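Local atomic coordinates of ulvan Lyase-PL25 (Pseudoalteromonas sp. PLSV, PDB entry 5UAM), a protein that degrades ulvan, the sulfated cell-wall polysaccharide of green seaweeds, as a polysaccharide lyase with a beta-propeller fold. Residues A[40-45]-A[101-106]; A[62-67]-A[112-117]; A[97-102]-A[117-122]; A[164-169]-A[222-227]; A[414-419]-A[426-431]. All blocks are in the same frame, centred on the assembly; numbering follows the deposited sequence.

Contact 1: residues A[40-45]-A[101-106]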
# COMPACT_ATOMS: atom_id res chain seq x y z
N ILE A 40 -0.35 0.27 3.88
CA ILE A 40 -0.61 1.31 2.89
C ILE A 40 -0.25 0.85 1.49
O ILE A 40 -0.88 1.29 0.52
CB ILE A 40 0.12 2.60 3.33
CG1 ILE A 40 -0.68 3.24 4.48
CG2 ILE A 40 0.27 3.58 2.18
CD1 ILE A 40 0.05 4.30 5.23
N VAL A 41 0.73 -0.05 1.34
CA VAL A 41 1.17 -0.42 -0.01
C VAL A 41 0.14 -1.29 -0.74
O VAL A 41 0.00 -1.18 -1.97
CB VAL A 41 2.56 -1.04 0.00
CG1 VAL A 41 2.58 -2.38 0.66
CG2 VAL A 41 3.10 -1.12 -1.44
N GLN A 42 -0.57 -2.18 -0.05
CA GLN A 42 -1.62 -2.98 -0.68
C GLN A 42 -2.88 -2.15 -0.69
O GLN A 42 -3.63 -2.13 0.29
CB GLN A 42 -1.86 -4.32 0.00
CG GLN A 42 -0.79 -5.38 -0.27
CD GLN A 42 0.37 -5.37 0.72
OE1 GLN A 42 0.38 -4.65 1.73
NE2 GLN A 42 1.34 -6.21 0.42
N HIS A 43 -3.13 -1.48 -1.81
CA HIS A 43 -4.23 -0.53 -1.86
C HIS A 43 -4.86 -0.55 -3.25
O HIS A 43 -4.18 -0.81 -4.25
CB HIS A 43 -3.74 0.88 -1.53
CG HIS A 43 -2.92 1.49 -2.61
ND1 HIS A 43 -3.43 2.39 -3.52
CD2 HIS A 43 -1.65 1.25 -3.00
CE1 HIS A 43 -2.49 2.71 -4.40
NE2 HIS A 43 -1.41 2.02 -4.11
N PRO A 44 -6.15 -0.24 -3.34
CA PRO A 44 -7.06 -0.02 -2.20
C PRO A 44 -7.29 -1.26 -1.37
O PRO A 44 -7.42 -2.37 -1.91
CB PRO A 44 -8.39 0.37 -2.88
CG PRO A 44 -8.08 0.68 -4.28
CD PRO A 44 -6.83 -0.08 -4.63
N ALA A 45 -7.35 -1.08 -0.05
CA ALA A 45 -7.87 -2.12 0.80
C ALA A 45 -9.39 -2.06 0.90
O ALA A 45 -10.03 -3.07 1.19
CB ALA A 45 -7.25 -2.03 2.21
N LYS A 101 -1.57 -9.86 1.66
CA LYS A 101 -2.83 -9.28 2.11
C LYS A 101 -3.51 -8.62 0.91
O LYS A 101 -2.84 -8.25 -0.06
CB LYS A 101 -2.58 -8.28 3.24
CG LYS A 101 -1.86 -7.02 2.79
CD LYS A 101 -1.62 -6.03 3.92
CE LYS A 101 -0.46 -6.39 4.84
NZ LYS A 101 0.86 -6.32 4.13
N PRO A 102 -4.84 -8.51 0.92
CA PRO A 102 -5.57 -8.25 -0.33
C PRO A 102 -5.60 -6.79 -0.76
O PRO A 102 -5.57 -5.85 0.04
CB PRO A 102 -7.00 -8.70 0.00
CG PRO A 102 -7.09 -8.53 1.49
CD PRO A 102 -5.75 -8.91 2.01
N THR A 103 -5.74 -6.64 -2.08
CA THR A 103 -5.98 -5.40 -2.78
C THR A 103 -7.27 -5.57 -3.58
O THR A 103 -7.47 -6.61 -4.22
CB THR A 103 -4.82 -5.14 -3.74
OG1 THR A 103 -3.66 -4.93 -2.93
CG2 THR A 103 -5.08 -3.96 -4.62
N MET A 104 -8.15 -4.57 -3.53
CA MET A 104 -9.49 -4.65 -4.11
C MET A 104 -9.67 -3.71 -5.30
O MET A 104 -9.06 -2.65 -5.38
CB MET A 104 -10.52 -4.23 -3.04
CG MET A 104 -11.95 -4.46 -3.43
SD MET A 104 -13.04 -3.70 -2.17
CE MET A 104 -12.58 -4.65 -0.73
N LEU A 105 -10.55 -4.11 -6.24
CA LEU A 105 -10.99 -3.27 -7.34
C LEU A 105 -12.40 -3.67 -7.74
O LEU A 105 -12.70 -4.87 -7.84
CB LEU A 105 -10.02 -3.42 -8.54
CG LEU A 105 -10.31 -2.56 -9.76
CD1 LEU A 105 -9.01 -2.17 -10.44
CD2 LEU A 105 -11.21 -3.29 -10.76
N ILE A 106 -13.26 -2.70 -8.02
CA ILE A 106 -14.61 -2.96 -8.54
C ILE A 106 -14.62 -2.59 -10.01
O ILE A 106 -14.33 -1.45 -10.37
CB ILE A 106 -15.70 -2.19 -7.77
CG1 ILE A 106 -15.63 -2.51 -6.29
CG2 ILE A 106 -17.09 -2.50 -8.38
CD1 ILE A 106 -16.64 -1.73 -5.44

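Contact 2: residues A[62-67]-A[112-117]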
# COMPACT_ATOMS: atom_id res chain seq x y z
N GLU A 62 -3.65 -16.33 6.36
CA GLU A 62 -3.31 -15.25 5.43
C GLU A 62 -4.27 -15.18 4.24
O GLU A 62 -3.97 -14.54 3.22
CB GLU A 62 -1.84 -15.30 4.99
CG GLU A 62 -0.87 -15.38 6.16
CD GLU A 62 0.58 -15.12 5.81
OE1 GLU A 62 0.86 -14.18 5.03
OE2 GLU A 62 1.44 -15.84 6.37
N ASP A 63 -5.44 -15.80 4.37
CA ASP A 63 -6.41 -15.74 3.28
C ASP A 63 -7.09 -14.37 3.28
O ASP A 63 -7.23 -13.73 4.33
CB ASP A 63 -7.47 -16.83 3.45
CG ASP A 63 -6.93 -18.25 3.29
OD1 ASP A 63 -5.90 -18.41 2.59
OD2 ASP A 63 -7.54 -19.19 3.87
N PRO A 64 -7.52 -13.90 2.11
CA PRO A 64 -8.18 -12.59 2.03
C PRO A 64 -9.63 -12.71 2.47
O PRO A 64 -10.36 -13.61 2.04
CB PRO A 64 -8.09 -12.25 0.54
CG PRO A 64 -8.09 -13.57 -0.13
CD PRO A 64 -7.29 -14.48 0.77
N TYR A 65 -10.05 -11.76 3.31
CA TYR A 65 -11.43 -11.66 3.77
C TYR A 65 -12.01 -10.31 3.38
O TYR A 65 -11.30 -9.28 3.35
CB TYR A 65 -11.52 -11.85 5.29
CG TYR A 65 -11.41 -13.30 5.68
CD1 TYR A 65 -10.18 -13.95 5.65
CD2 TYR A 65 -12.54 -14.05 6.00
CE1 TYR A 65 -10.06 -15.29 5.96
CE2 TYR A 65 -12.43 -15.40 6.31
CZ TYR A 65 -11.19 -16.01 6.30
OH TYR A 65 -11.09 -17.36 6.61
N ILE A 66 -13.30 -10.30 3.07
CA ILE A 66 -13.97 -9.11 2.58
C ILE A 66 -15.31 -8.95 3.30
O ILE A 66 -16.04 -9.92 3.52
CB ILE A 66 -14.15 -9.14 1.05
CG1 ILE A 66 -14.86 -7.90 0.58
CG2 ILE A 66 -14.86 -10.38 0.64
CD1 ILE A 66 -14.79 -7.70 -0.94
N ALA A 67 -15.61 -7.72 3.68
CA ALA A 67 -16.88 -7.37 4.30
C ALA A 67 -17.41 -6.09 3.65
O ALA A 67 -16.72 -5.44 2.86
CB ALA A 67 -16.73 -7.15 5.81
N ILE A 112 -16.38 -7.59 -8.08
CA ILE A 112 -15.34 -7.21 -7.13
C ILE A 112 -14.16 -8.14 -7.35
O ILE A 112 -14.31 -9.37 -7.33
CB ILE A 112 -15.87 -7.29 -5.69
CG1 ILE A 112 -17.13 -6.42 -5.56
CG2 ILE A 112 -14.81 -6.84 -4.69
CD1 ILE A 112 -17.99 -6.77 -4.42
N HIS A 113 -12.99 -7.55 -7.56
CA HIS A 113 -11.75 -8.28 -7.76
C HIS A 113 -10.88 -8.14 -6.53
O HIS A 113 -10.79 -7.06 -5.94
CB HIS A 113 -10.99 -7.67 -8.92
CG HIS A 113 -11.69 -7.81 -10.23
ND1 HIS A 113 -11.32 -8.74 -11.17
CD2 HIS A 113 -12.77 -7.17 -10.72
CE1 HIS A 113 -12.13 -8.64 -12.21
NE2 HIS A 113 -13.01 -7.69 -11.96
N ILE A 114 -10.24 -9.25 -6.16
CA ILE A 114 -9.32 -9.29 -5.04
C ILE A 114 -8.00 -9.87 -5.56
O ILE A 114 -7.97 -10.98 -6.10
CB ILE A 114 -9.87 -10.12 -3.86
CG1 ILE A 114 -11.09 -9.40 -3.25
CG2 ILE A 114 -8.80 -10.38 -2.81
CD1 ILE A 114 -10.77 -8.18 -2.45
N PHE A 115 -6.92 -9.10 -5.44
CA PHE A 115 -5.58 -9.55 -5.77
C PHE A 115 -4.86 -9.84 -4.45
O PHE A 115 -4.97 -9.04 -3.51
CB PHE A 115 -4.86 -8.46 -6.56
CG PHE A 115 -5.60 -8.04 -7.80
CD1 PHE A 115 -5.44 -8.72 -8.99
CD2 PHE A 115 -6.48 -6.99 -7.76
CE1 PHE A 115 -6.12 -8.33 -10.13
CE2 PHE A 115 -7.17 -6.60 -8.90
CZ PHE A 115 -6.99 -7.27 -10.08
N TYR A 116 -4.19 -10.97 -4.35
CA TYR A 116 -3.72 -11.41 -3.04
C TYR A 116 -2.71 -12.55 -3.20
O TYR A 116 -2.53 -13.11 -4.28
CB TYR A 116 -4.90 -11.91 -2.21
CG TYR A 116 -5.45 -13.24 -2.68
CD1 TYR A 116 -6.30 -13.33 -3.79
CD2 TYR A 116 -5.10 -14.43 -2.06
CE1 TYR A 116 -6.78 -14.55 -4.23
CE2 TYR A 116 -5.57 -15.65 -2.50
CZ TYR A 116 -6.39 -15.71 -3.59
OH TYR A 116 -6.86 -16.93 -4.02
N GLY A 117 -2.06 -12.90 -2.10
CA GLY A 117 -1.39 -14.17 -1.97
C GLY A 117 0.07 -14.21 -2.38
O GLY A 117 0.74 -15.20 -2.07

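Contact 3: residues A[97-102]-A[117-122]. With PO4 (phosphate ion), chain E.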
# COMPACT_ATOMS: atom_id res chain seq x y z
N ASP A 97 3.65 -14.18 6.80
CA ASP A 97 4.40 -13.53 5.73
C ASP A 97 3.90 -12.11 5.48
O ASP A 97 4.71 -11.18 5.43
CB ASP A 97 4.32 -14.38 4.46
CG ASP A 97 5.04 -13.74 3.29
OD1 ASP A 97 4.59 -12.68 2.82
OD2 ASP A 97 6.06 -14.31 2.85
N ASN A 98 2.59 -11.95 5.33
CA ASN A 98 1.87 -10.68 5.24
C ASN A 98 1.93 -10.03 3.88
O ASN A 98 1.18 -9.07 3.65
CB ASN A 98 2.31 -9.65 6.30
CG ASN A 98 2.22 -10.17 7.69
OD1 ASN A 98 1.19 -10.72 8.09
ND2 ASN A 98 3.29 -10.02 8.45
N HIS A 99 2.75 -10.49 2.95
CA HIS A 99 2.92 -9.74 1.71
C HIS A 99 1.79 -9.96 0.71
O HIS A 99 1.75 -9.25 -0.31
CB HIS A 99 4.23 -10.10 1.05
CG HIS A 99 5.43 -9.54 1.73
ND1 HIS A 99 5.82 -9.94 2.99
CD2 HIS A 99 6.31 -8.60 1.33
CE1 HIS A 99 6.91 -9.27 3.33
NE2 HIS A 99 7.24 -8.46 2.34
N GLY A 100 0.89 -10.88 1.00
CA GLY A 100 -0.22 -11.18 0.13
C GLY A 100 -1.56 -10.75 0.67
O GLY A 100 -2.59 -11.22 0.18
N LYS A 101 -1.57 -9.86 1.66
CA LYS A 101 -2.83 -9.28 2.11
C LYS A 101 -3.51 -8.62 0.91
O LYS A 101 -2.84 -8.25 -0.06
CB LYS A 101 -2.58 -8.28 3.24
CG LYS A 101 -1.86 -7.02 2.79
CD LYS A 101 -1.62 -6.03 3.92
CE LYS A 101 -0.46 -6.39 4.84
NZ LYS A 101 0.86 -6.32 4.13
N PRO A 102 -4.84 -8.51 0.92
CA PRO A 102 -5.57 -8.25 -0.33
C PRO A 102 -5.60 -6.79 -0.76
O PRO A 102 -5.57 -5.85 0.04
CB PRO A 102 -7.00 -8.70 0.00
CG PRO A 102 -7.09 -8.53 1.49
CD PRO A 102 -5.75 -8.91 2.01
N GLY A 117 -2.06 -12.90 -2.10
CA GLY A 117 -1.39 -14.17 -1.97
C GLY A 117 0.07 -14.21 -2.38
O GLY A 117 0.74 -15.20 -2.07
N GLY A 118 0.60 -13.21 -3.07
CA GLY A 118 1.93 -13.32 -3.65
C GLY A 118 3.04 -12.76 -2.78
O GLY A 118 2.92 -11.68 -2.21
N HIS A 119 4.15 -13.50 -2.72
CA HIS A 119 5.41 -12.94 -2.26
C HIS A 119 6.52 -13.32 -3.22
O HIS A 119 7.62 -13.73 -2.82
CB HIS A 119 5.72 -13.31 -0.82
CG HIS A 119 6.78 -12.46 -0.19
ND1 HIS A 119 7.20 -12.65 1.11
CD2 HIS A 119 7.48 -11.40 -0.67
CE1 HIS A 119 8.13 -11.76 1.40
NE2 HIS A 119 8.31 -10.98 0.35
N GLY A 120 6.22 -13.17 -4.51
CA GLY A 120 7.21 -13.30 -5.57
C GLY A 120 7.21 -14.63 -6.30
O GLY A 120 8.09 -14.85 -7.15
N GLY A 121 6.28 -15.53 -6.00
CA GLY A 121 6.27 -16.83 -6.63
C GLY A 121 7.42 -17.71 -6.17
O GLY A 121 8.18 -17.38 -5.25
N GLN A 122 7.57 -18.84 -6.84
CA GLN A 122 8.61 -19.80 -6.51
C GLN A 122 8.93 -20.61 -7.76
O GLN A 122 8.29 -20.44 -8.80
CB GLN A 122 8.18 -20.70 -5.34
CG GLN A 122 6.90 -21.47 -5.59
CD GLN A 122 5.73 -20.98 -4.77
OE1 GLN A 122 5.82 -20.82 -3.54
NE2 GLN A 122 4.60 -20.75 -5.44
P PO4 E . 10.34 -7.72 0.84
O1 PO4 E . 11.68 -8.13 1.43
O2 PO4 E . 10.51 -6.56 -0.06
O3 PO4 E . 9.48 -7.34 2.02
O4 PO4 E . 9.79 -8.91 0.06

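Contact 4: residues A[164-169]-A[222-227]. With PO4 (phosphate ion), chain E.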
# COMPACT_ATOMS: atom_id res chain seq x y z
N TYR A 164 3.11 -6.99 -3.79
CA TYR A 164 2.74 -5.58 -3.61
C TYR A 164 1.73 -5.07 -4.63
O TYR A 164 1.96 -4.06 -5.33
CB TYR A 164 3.96 -4.66 -3.52
CG TYR A 164 4.94 -4.97 -2.43
CD1 TYR A 164 4.55 -5.00 -1.11
CD2 TYR A 164 6.27 -5.22 -2.72
CE1 TYR A 164 5.46 -5.23 -0.12
CE2 TYR A 164 7.18 -5.46 -1.76
CZ TYR A 164 6.79 -5.47 -0.46
OH TYR A 164 7.71 -5.70 0.53
N ASN A 165 0.57 -5.72 -4.67
CA ASN A 165 -0.46 -5.40 -5.65
C ASN A 165 -1.11 -4.05 -5.39
O ASN A 165 -1.55 -3.75 -4.28
CB ASN A 165 -1.58 -6.43 -5.58
CG ASN A 165 -1.11 -7.78 -5.94
OD1 ASN A 165 -0.46 -7.98 -6.97
ND2 ASN A 165 -1.48 -8.77 -5.13
N GLN A 166 -1.24 -3.26 -6.45
CA GLN A 166 -1.83 -1.94 -6.40
C GLN A 166 -2.69 -1.83 -7.64
O GLN A 166 -2.19 -1.93 -8.75
CB GLN A 166 -0.73 -0.90 -6.36
CG GLN A 166 0.20 -1.16 -5.20
CD GLN A 166 1.34 -0.23 -5.13
OE1 GLN A 166 1.16 0.98 -5.11
NE2 GLN A 166 2.53 -0.79 -4.99
N ALA A 167 -4.00 -1.70 -7.44
CA ALA A 167 -4.94 -1.83 -8.54
C ALA A 167 -5.63 -0.50 -8.81
O ALA A 167 -6.17 0.12 -7.89
CB ALA A 167 -6.00 -2.88 -8.22
N ILE A 168 -5.65 -0.09 -10.08
CA ILE A 168 -6.20 1.20 -10.48
C ILE A 168 -7.12 0.99 -11.67
O ILE A 168 -6.77 0.30 -12.62
CB ILE A 168 -5.08 2.19 -10.84
CG1 ILE A 168 -4.16 2.36 -9.62
CG2 ILE A 168 -5.66 3.54 -11.27
CD1 ILE A 168 -2.99 3.26 -9.87
N LYS A 169 -8.31 1.59 -11.61
CA LYS A 169 -9.25 1.57 -12.72
C LYS A 169 -9.38 2.98 -13.28
O LYS A 169 -9.62 3.94 -12.53
CB LYS A 169 -10.63 1.08 -12.30
CG LYS A 169 -11.58 0.89 -13.48
CD LYS A 169 -12.92 0.30 -13.07
CE LYS A 169 -13.72 1.27 -12.26
NZ LYS A 169 -15.13 0.74 -12.07
N TYR A 222 10.98 0.16 -4.41
CA TYR A 222 9.64 0.01 -3.84
C TYR A 222 8.79 1.18 -4.32
O TYR A 222 9.19 2.34 -4.17
CB TYR A 222 9.68 0.01 -2.31
CG TYR A 222 10.34 -1.23 -1.74
CD1 TYR A 222 11.72 -1.26 -1.53
CD2 TYR A 222 9.61 -2.36 -1.42
CE1 TYR A 222 12.34 -2.39 -1.04
CE2 TYR A 222 10.21 -3.49 -0.93
CZ TYR A 222 11.60 -3.50 -0.70
OH TYR A 222 12.22 -4.62 -0.22
N ALA A 223 7.63 0.88 -4.89
CA ALA A 223 6.81 1.90 -5.53
C ALA A 223 5.40 1.90 -4.96
O ALA A 223 4.90 0.88 -4.47
CB ALA A 223 6.73 1.67 -7.05
N TRP A 224 4.76 3.06 -5.04
CA TRP A 224 3.35 3.25 -4.71
C TRP A 224 2.72 4.01 -5.86
O TRP A 224 3.12 5.15 -6.16
CB TRP A 224 3.19 4.02 -3.41
CG TRP A 224 1.83 3.98 -2.78
CD1 TRP A 224 1.41 3.13 -1.79
CD2 TRP A 224 0.71 4.82 -3.07
NE1 TRP A 224 0.12 3.41 -1.44
CE2 TRP A 224 -0.34 4.44 -2.21
CE3 TRP A 224 0.49 5.88 -3.97
CZ2 TRP A 224 -1.58 5.06 -2.24
CZ3 TRP A 224 -0.76 6.48 -3.98
CH2 TRP A 224 -1.76 6.08 -3.14
N ALA A 225 1.75 3.37 -6.51
CA ALA A 225 1.06 3.94 -7.65
C ALA A 225 -0.37 4.28 -7.27
O ALA A 225 -1.06 3.48 -6.63
CB ALA A 225 1.03 2.94 -8.80
N GLY A 226 -0.83 5.46 -7.69
CA GLY A 226 -2.19 5.88 -7.43
C GLY A 226 -2.71 6.74 -8.56
O GLY A 226 -1.97 7.10 -9.48
N LYS A 227 -3.99 7.08 -8.48
CA LYS A 227 -4.58 7.96 -9.47
C LYS A 227 -3.99 9.35 -9.38
O LYS A 227 -3.71 9.88 -8.30
CB LYS A 227 -6.08 8.07 -9.23
CG LYS A 227 -6.85 7.00 -9.90
CD LYS A 227 -7.07 7.33 -11.36
CE LYS A 227 -8.19 6.50 -11.93
NZ LYS A 227 -9.50 6.78 -11.29
P PO4 E . 10.34 -7.72 0.84
O1 PO4 E . 11.68 -8.13 1.43
O2 PO4 E . 10.51 -6.56 -0.06
O3 PO4 E . 9.48 -7.34 2.02
O4 PO4 E . 9.79 -8.91 0.06

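Contact 5: residues A[414-419]-A[426-431]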
# COMPACT_ATOMS: atom_id res chain seq x y z
N ALA A 414 -1.89 -1.43 12.52
CA ALA A 414 -1.62 -1.46 11.09
C ALA A 414 -2.76 -0.72 10.41
O ALA A 414 -3.92 -0.89 10.81
CB ALA A 414 -1.57 -2.91 10.60
N ILE A 415 -2.45 0.06 9.37
CA ILE A 415 -3.46 0.86 8.69
C ILE A 415 -3.43 0.64 7.19
O ILE A 415 -2.40 0.27 6.61
CB ILE A 415 -3.35 2.36 9.01
CG1 ILE A 415 -1.95 2.90 8.71
CG2 ILE A 415 -3.72 2.59 10.49
CD1 ILE A 415 -1.90 4.44 8.68
N SER A 416 -4.57 0.86 6.56
CA SER A 416 -4.66 0.94 5.11
C SER A 416 -4.39 2.36 4.62
O SER A 416 -4.39 3.32 5.39
CB SER A 416 -6.05 0.54 4.63
OG SER A 416 -7.04 1.50 4.99
N ALA A 417 -4.22 2.48 3.32
CA ALA A 417 -4.37 3.77 2.67
C ALA A 417 -5.82 4.22 2.78
O ALA A 417 -6.73 3.42 3.06
CB ALA A 417 -3.97 3.68 1.20
N PHE A 418 -6.06 5.51 2.55
CA PHE A 418 -7.44 5.97 2.52
C PHE A 418 -8.26 5.18 1.50
O PHE A 418 -7.79 4.89 0.39
CB PHE A 418 -7.52 7.45 2.19
CG PHE A 418 -7.15 8.37 3.33
CD1 PHE A 418 -7.86 8.34 4.51
CD2 PHE A 418 -6.13 9.31 3.20
CE1 PHE A 418 -7.54 9.20 5.54
CE2 PHE A 418 -5.81 10.16 4.24
CZ PHE A 418 -6.52 10.10 5.40
N ILE A 419 -9.49 4.87 1.89
CA ILE A 419 -10.44 4.15 1.06
C ILE A 419 -10.75 4.92 -0.20
O ILE A 419 -10.92 6.16 -0.19
CB ILE A 419 -11.69 3.90 1.91
CG1 ILE A 419 -11.32 2.82 2.92
CG2 ILE A 419 -12.92 3.53 1.10
CD1 ILE A 419 -12.35 2.57 3.93
N ALA A 426 -16.22 6.78 6.65
CA ALA A 426 -15.52 5.52 6.43
C ALA A 426 -14.32 5.80 5.51
O ALA A 426 -14.39 5.61 4.30
CB ALA A 426 -16.47 4.50 5.84
N GLN A 427 -13.22 6.19 6.13
CA GLN A 427 -12.04 6.66 5.42
C GLN A 427 -10.84 5.73 5.47
O GLN A 427 -10.01 5.77 4.57
CB GLN A 427 -11.62 8.02 5.97
CG GLN A 427 -12.68 9.06 5.78
CD GLN A 427 -12.18 10.44 6.00
OE1 GLN A 427 -11.24 10.90 5.34
NE2 GLN A 427 -12.82 11.13 6.92
N MET A 428 -10.69 4.92 6.51
CA MET A 428 -9.48 4.13 6.67
C MET A 428 -9.81 2.87 7.44
O MET A 428 -10.68 2.88 8.31
CB MET A 428 -8.39 4.96 7.37
CG MET A 428 -7.05 4.25 7.54
SD MET A 428 -5.80 5.30 8.34
CE MET A 428 -5.20 6.27 6.95
N LEU A 429 -9.08 1.81 7.14
CA LEU A 429 -9.13 0.56 7.89
C LEU A 429 -7.97 0.48 8.87
O LEU A 429 -6.87 0.97 8.60
CB LEU A 429 -9.08 -0.62 6.93
CG LEU A 429 -10.36 -0.79 6.13
CD1 LEU A 429 -10.14 -1.55 4.86
CD2 LEU A 429 -11.41 -1.50 6.98
N VAL A 430 -8.24 -0.13 10.04
CA VAL A 430 -7.27 -0.19 11.12
C VAL A 430 -7.32 -1.60 11.70
O VAL A 430 -8.41 -2.16 11.88
CB VAL A 430 -7.61 0.80 12.25
CG1 VAL A 430 -6.43 0.95 13.22
CG2 VAL A 430 -8.02 2.14 11.70
N ALA A 431 -6.16 -2.15 12.02
CA ALA A 431 -6.04 -3.44 12.70
C ALA A 431 -5.36 -3.24 14.04
O ALA A 431 -4.28 -2.65 14.12
CB ALA A 431 -5.23 -4.42 11.84

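Contact 1: residues A[40-45]-A[101-106]
In the middle of the beta-propeller, Pro44 and Gln42 of the loop leading into strand 46-49 meet Met104 and Lys101, where the chain enters strand 103-106; the two strands are the first of consecutive blades. The peptide bond before Pro44 is cis. Pro44 O takes the backbone N-H of Met104 at 2.8 Å, the donor lying nearly along the C=O axis, and the CA of Thr103 also comes within 3.5 Å of Pro44 O. Thr103 puts its methyl CG2 3.3 Å from His43 O, while its hydroxyl OG1 is hydrogen-bonded to Asn165 O. Farther on, the Met104 methyl CE lies 3.6 Å from Ala45 O. At the other end Gln42 and Lys101 cross at about a right angle. A bend at chi2 (90°) carries the Gln42 amide against the lysine chain, with CD 3.5 Å from Lys101 CG. The lysine in turn bends at both chi3 and chi4, which brings NZ back to Gln42 OE1 at 3.0 Å; the ammonium stands above the carbonyl plane rather than on a lone pair. The stronger partner of Lys101 NZ is Asn98 O, and Gln42 NE2 makes a weak bond to His99 O. Two oxygens thus hold the amine of Lys101, a residue assigned to substrate binding, and its position is set from both the loop and the turn from Asn98 that it closes.

Contact 2: residues A[62-67]-A[112-117]
The Tyr116 ring carries Pro64 on one face, with CG 3.6 Å above the plane and displaced toward the rim, and has Ile114 O in its plane at the edge. This is a CH-pi contact: Pro64 CG lies 3.8 Å from the centroid of the Tyr116 ring and 19° from the ring normal. Pro64 CD adds a contact of 3.6 Å to Tyr116 CD2. The tyrosine reaches this place because its CG sits between the backbone N and the carbonyl carbon (chi1 72°), standing the ring up from its strand toward the proline; the hydroxyl beyond it bonds to the backbone N of Ile84. Strands 64-67 and 112-116 belong to successive blades of the propeller and exchange no hydrogen bond. Their axes pass 8.9 Å apart with N-to-C directions at 151°, a separation filled by side chains, as where two blade sheets pack face to face. Pro64 CB touches the branch methyl CG2 of Ile114 at 3.9 Å. Ile66 stretches out with CG1 anti to its amide nitrogen, and its terminal CD1 meets Ile112 CG2 at 3.8 Å and, more loosely, Ile114 CD1 at 4.3 Å. Trp152, on strand 152-154 at an edge of the sheet that holds 112-116, lies against Ile66, Ile112 and Ile114 together. Just before the proline, Asp63 forms salt bridges with Arg81 and Arg89.

Contact 3: residues A[97-102]-A[117-122]
His119 extends its ring with CG opposite the backbone nitrogen (chi1 -164°), while His99 turns its own with CG opposite the carbonyl carbon (chi1 -73°), and the two imidazoles come together as a face-to-face stack. Their centroids are 3.5 Å apart and the planes only 11° from parallel; His99 CB also sits over the face of the His119 ring. Asp97 meets the edge of His119: ND1 donates to the syn lone pair of Asp97 OD2 at 2.7 Å, in the ring plane, with the carboxylate itself nearly perpendicular to the imidazole. The other oxygen, OD1, accepts from the backbone N of His99 at 2.9 Å, an Asx turn, and His99 ND1 donates to Asp97 O at 3.0 Å. One aspartate is thus bonded to both rings, consistent with its setting their rotation, and both NE2 atoms point to the same bound phosphate, His99 NE2 to O3 at 2.5 Å and His119 NE2 to O4 at 2.6 Å. Phosphate probably comes from the crystallisation liquor, but it occupies the active site: His99 is assigned as the proton donor, and Asn98, Lys101 and His119 as substrate-binding residues. Nearer the strands Gly117 N bonds to Gly100 O at 2.9 Å, and these glycines bring their CA atoms within 3.8 Å. Residues 97-102 lead into strand 103-106 and residues 117-122 leave its neighbour 112-116, while His135, before strand 139-143, gives Asp97 OD2 a second partner.

Contact 4: residues A[164-169]-A[222-227]
Gln166 reaches from strand 165-169 to the backbone of Ala223 and Ala225 in strand 222-227. From CB the chain runs extended through CG to CD, which lies 3.8 Å from Ala223 O, and there the amide divides its bonds. OE1 accepts the backbone N-H of Ala225 at 2.8 Å, the donor tilted from the carbonyl plane; it also lies over a face of the Trp224 ring and accepts from His43 NE2. NE2 gives an almost straight bond, 177°, to Ala223 O at 2.9 Å within its own amide plane, and a weak one back to Tyr164 O. These bonds fix the rotation of a buried amide. Farther along, Ile168 CD1 rests 3.7 Å from Gly226 CA, and Ile168 CG2 lies 3.9 Å from Lys227 CG. At the other end Tyr164 and Tyr222 meet obliquely, planes 68° apart, Tyr164 OH lying 3.6 Å from Tyr222 CE2. Tyr222 OH donates to phosphate O2 at 2.6 Å. Strands running in nearly the same direction, 17° apart, and bridged by a side chain rather than by backbone pairing suit adjacent propeller blades; their Tyr164 end lies in the active site, where this tyrosine is assigned as proton acceptor and Tyr222 as a substrate-binding residue.

Contact 5: residues A[414-419]-A[426-431]
Ala426 begins the approach to residues 414-419, its carbonyl O lying 3.7 Å from Ile419 CD1. Gln427 O then accepts Ile419 N at 2.9 Å and sits in the plane of the Phe418 ring, at its edge; the glutamine side chain runs beside that ring and gives its NE2 to Glu446. Met428 bends at chi3 (-82°), which turns CE over a face of Phe418, 4.3 Å from the ring centroid, while SD lies 3.9 Å from Ile415 CB. The nearby carbonyl O of Ser416 is buried without a polar partner. Leu429 is held twice by Ser416: its N donates to Ser416 OG at 3.0 Å and its O receives Ser416 N at 3.1 Å, while OG itself donates to Ala417 O. Val430 faces Ile415 as a non-hydrogen-bonded antiparallel pair, Val430 CG1 touching Ile415 CG2. Ala431 and Ala414 form the hydrogen-bonded pair that follows, Ala431 N reaching Ala414 O at 2.8 Å. On its other side strand 428-433 pairs with 439-444, where Gln427 and Met428 face Val444 in a classic beta bulge; strand 30-33 from the N-terminal part of the chain completes this sheet, closing the propeller ring.

In the fold
All five contacts are largely buried, but they serve different places in one propeller. Contacts 1 and 4 lie nearest the centre, about 7 Å from it, and join inner parts of blades through polar bonds; Thr103 and Asn165 link them. Contact 2 packs two blade faces with apolar groups alone, and shares with contact 1 the sheet containing strands 103-106 and 112-116. Contact 3, made of loops beyond that sheet, brings together two imidazoles, a carboxylate and a bound phosphate; its His99 and His119 are partly exposed, as are Tyr164 and Tyr222 of contact 4, which meets the same phosphate. Contact 5 is the one with backbone pairing inside a single sheet, and touches contact 1 through Ser416 and Ala45.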